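Local coordinates for capsule biosynthesis protein CapD proenzyme (PDB 3GA9) that cleaves the poly-gamma-D-glutamate capsule and, as a transpeptidase, links it through an amide bond to meso-diaminopimelic acid of the peptidoglycan, at residues K225-G230 with M248-E253; A44-I49 with G116-G121. One frame throughout, in Å; residues are numbered along the deposited sequence.

Both contacts lie in the larger, N-terminal piece of an enzyme cut from a single precursor, an Ntn-type gamma-glutamyltransferase whose other chain reaches each of them. They are separate sites: their centres are 32 Å apart and their nearest atoms about 15 Å, and along the chain interaction 2 closes before interaction 1 opens. Interaction 1 joins strand 219-228 of the four-stranded antiparallel sheet to helix 242-254, whereas interaction 2 fastens helix 44-58 to the turn between helices 104-115 and 120-133. The sheet relates them, since its first strand, 68-75, packs against helix 44-58. In each, a helix carboxylate accepts backbone N-H groups: E253 takes that of M229, D46 those of S117 and L118.

Interaction 1. Residues K225-G230 with M248-E253; sequences KGNYMG and MLKLAE
The aromatic ring of Y228 lies between L249 and its own neighbour M229. CB of L249 stands over one face, 4.0 Å from the centroid of the Y228 ring and displaced toward the rim, a CH-pi contact; CG of selenomethionine M229 covers the opposite face, over its centre. The ring reaches from the strand to the helix because chi1 (161°) turns CG away from the backbone N of Y228, and its CE1 comes close to O of L249. A long, flat side chain suits this place, because the hydroxyl OH is hydrogen-bonded to OG1 of T94 of the other chain.

E253 runs past the ring in the opposite direction, its carboxylate plane turned 79° from the ring plane. OE1 of E253 accepts the backbone N-H of M229, with N 3.1 Å away, a nearly straight bond (166°) that meets the oxygen from above the carboxylate plane. The glutamate thereby holds the backbone just where the strand ends.

K250 bends at chi3 and chi4, laying its methylenes along O of N227 and bringing NZ to that carbonyl at 2.9 Å. The same ammonium forms a salt bridge with D302, so lysine ties strand, helix and the start of helix 302-306 together.

Strand and helix axes run nearly parallel, 8.7 Å from each other. This is helix-on-strand packing at the end of an inner strand of the antiparallel sheet in the Ntn-type gamma-glutamyltransferase fold, beside the interface with the second chain.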
loop_
_atom_site.group_PDB
_atom_site.type_symbol
_atom_site.label_atom_id
_atom_site.label_comp_id
_atom_site.label_asym_id
_atom_site.label_seq_id
_atom_site.Cartn_x
_atom_site.Cartn_y
_atom_site.Cartn_z
ATOM N N LYS A 225 10.005 -5.116 -15.007
ATOM C CA LYS A 225 11.327 -4.453 -15.028
ATOM C C LYS A 225 11.330 -3.456 -16.163
ATOM O O LYS A 225 10.921 -3.796 -17.270
ATOM C CB LYS A 225 12.465 -5.444 -15.253
ATOM C CG LYS A 225 12.720 -6.343 -14.088
ATOM C CD LYS A 225 13.237 -7.712 -14.545
ATOM C CE LYS A 225 12.537 -8.867 -13.772
ATOM N NZ LYS A 225 12.847 -8.950 -12.296
ATOM N N GLY A 226 11.767 -2.227 -15.889
ATOM C CA GLY A 226 11.880 -1.199 -16.917
ATOM C C GLY A 226 13.068 -0.335 -16.561
ATOM O O GLY A 226 13.910 -0.729 -15.748
ATOM N N ASN A 227 13.152 0.838 -17.182
ATOM C CA ASN A 227 14.079 1.866 -16.709
ATOM C C ASN A 227 13.468 3.238 -16.839
ATOM O O ASN A 227 12.643 3.490 -17.719
ATOM C CB ASN A 227 15.432 1.830 -17.438
ATOM C CG ASN A 227 15.284 2.074 -18.926
ATOM O OD1 ASN A 227 15.216 3.231 -19.398
ATOM N ND2 ASN A 227 15.202 0.978 -19.679
ATOM N N TYR A 228 13.899 4.117 -15.945
ATOM C CA TYR A 228 13.449 5.484 -15.922
ATOM C C TYR A 228 14.591 6.298 -15.362
ATOM O O TYR A 228 15.163 5.942 -14.327
ATOM C CB TYR A 228 12.211 5.579 -15.051
ATOM C CG TYR A 228 11.853 6.946 -14.537
ATOM C CD1 TYR A 228 11.271 7.910 -15.372
ATOM C CD2 TYR A 228 12.045 7.262 -13.189
ATOM C CE1 TYR A 228 10.911 9.144 -14.882
ATOM C CE2 TYR A 228 11.683 8.493 -12.696
ATOM C CZ TYR A 228 11.114 9.430 -13.540
ATOM O OH TYR A 228 10.764 10.657 -13.019
HETATM N N MSE A 229 14.968 7.351 -16.087
HETATM C CA MSE A 229 16.009 8.275 -15.639
HETATM C C MSE A 229 17.325 7.621 -15.244
HETATM O O MSE A 229 17.982 8.114 -14.338
HETATM C CB MSE A 229 15.491 9.110 -14.463
HETATM C CG MSE A 229 14.463 10.088 -14.860
HETATM SE SE MSE A 229 15.325 11.542 -15.833
HETATM C CE MSE A 229 13.712 12.244 -16.550
ATOM N N GLY A 230 17.709 6.524 -15.904
ATOM C CA GLY A 230 18.966 5.817 -15.589
ATOM C C GLY A 230 18.777 4.708 -14.560
ATOM O O GLY A 230 19.652 3.837 -14.367
HETATM N N MSE A 248 3.507 6.273 -17.052
HETATM C CA MSE A 248 3.415 7.676 -16.663
HETATM C C MSE A 248 4.766 8.293 -16.373
HETATM O O MSE A 248 5.036 9.408 -16.811
HETATM C CB MSE A 248 2.510 7.852 -15.485
HETATM C CG MSE A 248 1.107 7.814 -15.896
HETATM SE SE MSE A 248 -0.128 8.012 -14.433
HETATM C CE MSE A 248 0.283 9.851 -13.899
ATOM N N LEU A 249 5.631 7.560 -15.673
ATOM C CA LEU A 249 6.938 8.087 -15.346
ATOM C C LEU A 249 7.785 8.369 -16.587
ATOM O O LEU A 249 8.491 9.381 -16.651
ATOM C CB LEU A 249 7.693 7.135 -14.433
ATOM C CG LEU A 249 7.226 7.041 -12.974
ATOM C CD1 LEU A 249 7.894 5.819 -12.317
ATOM C CD2 LEU A 249 7.488 8.334 -12.178
ATOM N N LYS A 250 7.697 7.498 -17.562
ATOM C CA LYS A 250 8.554 7.556 -18.715
ATOM C C LYS A 250 8.060 8.552 -19.732
ATOM O O LYS A 250 8.831 9.134 -20.443
ATOM C CB LYS A 250 8.692 6.183 -19.333
ATOM C CG LYS A 250 10.010 5.553 -19.071
ATOM C CD LYS A 250 9.967 4.093 -19.296
ATOM C CE LYS A 250 10.552 3.736 -20.608
ATOM N NZ LYS A 250 11.961 3.373 -20.488
ATOM N N LEU A 251 6.763 8.753 -19.769
ATOM C CA LEU A 251 6.186 9.747 -20.616
ATOM C C LEU A 251 6.600 11.085 -20.070
ATOM O O LEU A 251 6.934 11.982 -20.798
ATOM C CB LEU A 251 4.677 9.658 -20.590
ATOM C CG LEU A 251 4.010 8.601 -21.434
ATOM C CD1 LEU A 251 2.558 8.640 -21.224
ATOM C CD2 LEU A 251 4.297 8.877 -22.826
ATOM N N ALA A 252 6.573 11.217 -18.762
ATOM C CA ALA A 252 6.874 12.479 -18.163
ATOM C C ALA A 252 8.314 12.811 -18.381
ATOM O O ALA A 252 8.653 13.943 -18.551
ATOM C CB ALA A 252 6.575 12.443 -16.725
ATOM N N GLU A 253 9.181 11.829 -18.377
ATOM C CA GLU A 253 10.577 12.147 -18.620
ATOM C C GLU A 253 10.834 12.473 -20.097
ATOM O O GLU A 253 11.694 13.312 -20.407
ATOM C CB GLU A 253 11.531 11.079 -18.081
ATOM C CG GLU A 253 11.739 9.859 -18.935
ATOM C CD GLU A 253 13.123 9.251 -18.737
ATOM O OE1 GLU A 253 13.214 8.029 -18.493
ATOM O OE2 GLU A 253 14.124 9.991 -18.833
#

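Interaction 2. Residues A44-I49 with G116-G121; sequences AVDAAI and GSLPMG
OD2 of D46 is gripped by two successive backbone N-H groups. N of L118 lies 2.8 Å from OD2 of D46 in an almost straight bond (174°), from above the carboxylate plane, while N of S117 makes a weak second bond to the same OD2 at 3.2 Å. The stronger bond of S117 goes to the other oxygen: N of S117 reaches OD1 of D46 at 3.0 Å, and OD1 accepts with its syn lone pair. The N-H of S117 is therefore shared unevenly between the two oxygens, and these three bonds together should fix the rotation of the carboxylate. Aspartate suits the place because its short chain, with CG beside the backbone N (chi1 -68°), sends both oxygens straight from the helix into the turn. The two amides would be expected to favour the ionised form.

The fit around the acid is close. CA of G116 lies 3.2 Å from OD1 of D46, a closeness that glycine, with no side chain, suits. CG2 of V45 packs against CA of G116 at 3.9 Å. L118 lays its CB, CG and CD1 alongside OD2, and CD1 also comes near CB of D46, an apolar flank beside the polar grip.

One helical turn beyond D46, I49 continues the contact with hydrocarbon. Its CG2 meets SE of selenomethionine M120 at 4.0 Å, the side chains crossing at about a right angle; the bends of M120 at chi2 and chi3 turn the selenium toward the helix. L123 touches D46, I49 and L118, and NE2 of H112 is hydrogen-bonded to O of L118, tying the turn to helix 104-115.

The acid thus binds consecutive amides in the turn between helices 104-115 and 120-133, joining that turn to helix 44-58 within the gamma-glutamyltransferase fold.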
loop_
_atom_site.group_PDB
_atom_site.type_symbol
_atom_site.label_atom_id
_atom_site.label_comp_id
_atom_site.label_asym_id
_atom_site.label_seq_id
_atom_site.Cartn_x
_atom_site.Cartn_y
_atom_site.Cartn_z
ATOM N N ALA A 44 15.355 -7.934 5.825
ATOM C CA ALA A 44 14.307 -7.001 5.439
ATOM C C ALA A 44 12.967 -7.711 5.389
ATOM O O ALA A 44 11.946 -7.101 5.704
ATOM C CB ALA A 44 14.621 -6.316 4.108
ATOM N N VAL A 45 12.967 -8.998 5.046
ATOM C CA VAL A 45 11.704 -9.751 4.997
ATOM C C VAL A 45 11.176 -10.191 6.373
ATOM O O VAL A 45 9.957 -10.225 6.594
ATOM C CB VAL A 45 11.740 -10.946 4.004
ATOM C CG1 VAL A 45 12.368 -10.502 2.680
ATOM C CG2 VAL A 45 12.451 -12.126 4.593
ATOM N N ASP A 46 12.078 -10.527 7.291
ATOM C CA ASP A 46 11.663 -10.756 8.673
ATOM C C ASP A 46 11.083 -9.461 9.257
ATOM O O ASP A 46 10.024 -9.481 9.893
ATOM C CB ASP A 46 12.819 -11.291 9.534
ATOM C CG ASP A 46 13.245 -12.733 9.136
ATOM O OD1 ASP A 46 12.515 -13.435 8.383
ATOM O OD2 ASP A 46 14.327 -13.184 9.597
ATOM N N ALA A 47 11.765 -8.336 9.036
ATOM C CA ALA A 47 11.234 -7.030 9.475
ATOM C C ALA A 47 9.864 -6.734 8.824
ATOM O O ALA A 47 8.990 -6.207 9.493
ATOM C CB ALA A 47 12.216 -5.913 9.186
ATOM N N ALA A 48 9.700 -7.091 7.540
ATOM C CA ALA A 48 8.484 -6.865 6.771
ATOM C C ALA A 48 7.282 -7.614 7.333
ATOM O O ALA A 48 6.184 -7.083 7.405
ATOM C CB ALA A 48 8.709 -7.242 5.298
ATOM N N ILE A 49 7.487 -8.854 7.743
ATOM C CA ILE A 49 6.413 -9.629 8.378
ATOM C C ILE A 49 6.007 -9.003 9.694
ATOM O O ILE A 49 4.809 -8.922 10.020
ATOM C CB ILE A 49 6.840 -11.084 8.599
ATOM C CG1 ILE A 49 7.113 -11.732 7.260
ATOM C CG2 ILE A 49 5.762 -11.879 9.390
ATOM C CD1 ILE A 49 8.097 -12.841 7.391
ATOM N N GLY A 116 12.353 -16.141 4.695
ATOM C CA GLY A 116 12.577 -15.693 6.071
ATOM C C GLY A 116 13.732 -16.422 6.723
ATOM O O GLY A 116 14.171 -17.444 6.210
ATOM N N SER A 117 14.228 -15.889 7.838
ATOM C CA SER A 117 15.232 -16.576 8.658
ATOM C C SER A 117 14.715 -16.835 10.049
ATOM O O SER A 117 14.685 -17.973 10.495
ATOM C CB SER A 117 16.478 -15.737 8.799
ATOM O OG SER A 117 17.129 -15.668 7.563
ATOM N N LEU A 118 14.332 -15.761 10.742
ATOM C CA LEU A 118 13.833 -15.851 12.121
ATOM C C LEU A 118 12.603 -16.765 12.252
ATOM O O LEU A 118 11.891 -16.998 11.250
ATOM C CB LEU A 118 13.573 -14.459 12.670
ATOM C CG LEU A 118 14.847 -13.679 12.971
ATOM C CD1 LEU A 118 14.530 -12.179 12.982
ATOM C CD2 LEU A 118 15.435 -14.110 14.319
ATOM N N PRO A 119 12.366 -17.331 13.454
ATOM C CA PRO A 119 11.230 -18.245 13.481
ATOM C C PRO A 119 9.962 -17.429 13.545
ATOM O O PRO A 119 9.952 -16.339 14.114
ATOM C CB PRO A 119 11.448 -19.057 14.753
ATOM C CG PRO A 119 12.316 -18.249 15.593
ATOM C CD PRO A 119 13.114 -17.332 14.731
HETATM N N MSE A 120 8.915 -17.976 12.945
HETATM C CA MSE A 120 7.686 -17.240 12.644
HETATM C C MSE A 120 6.971 -16.734 13.876
HETATM O O MSE A 120 6.479 -15.598 13.895
HETATM C CB MSE A 120 6.736 -18.085 11.812
HETATM C CG MSE A 120 5.471 -17.288 11.443
HETATM SE SE MSE A 120 5.846 -15.832 10.220
HETATM C CE MSE A 120 4.979 -16.652 8.741
ATOM N N GLY A 121 6.938 -17.573 14.917
ATOM C CA GLY A 121 6.308 -17.198 16.155
ATOM C C GLY A 121 6.776 -15.847 16.668
ATOM O O GLY A 121 5.975 -15.053 17.180
#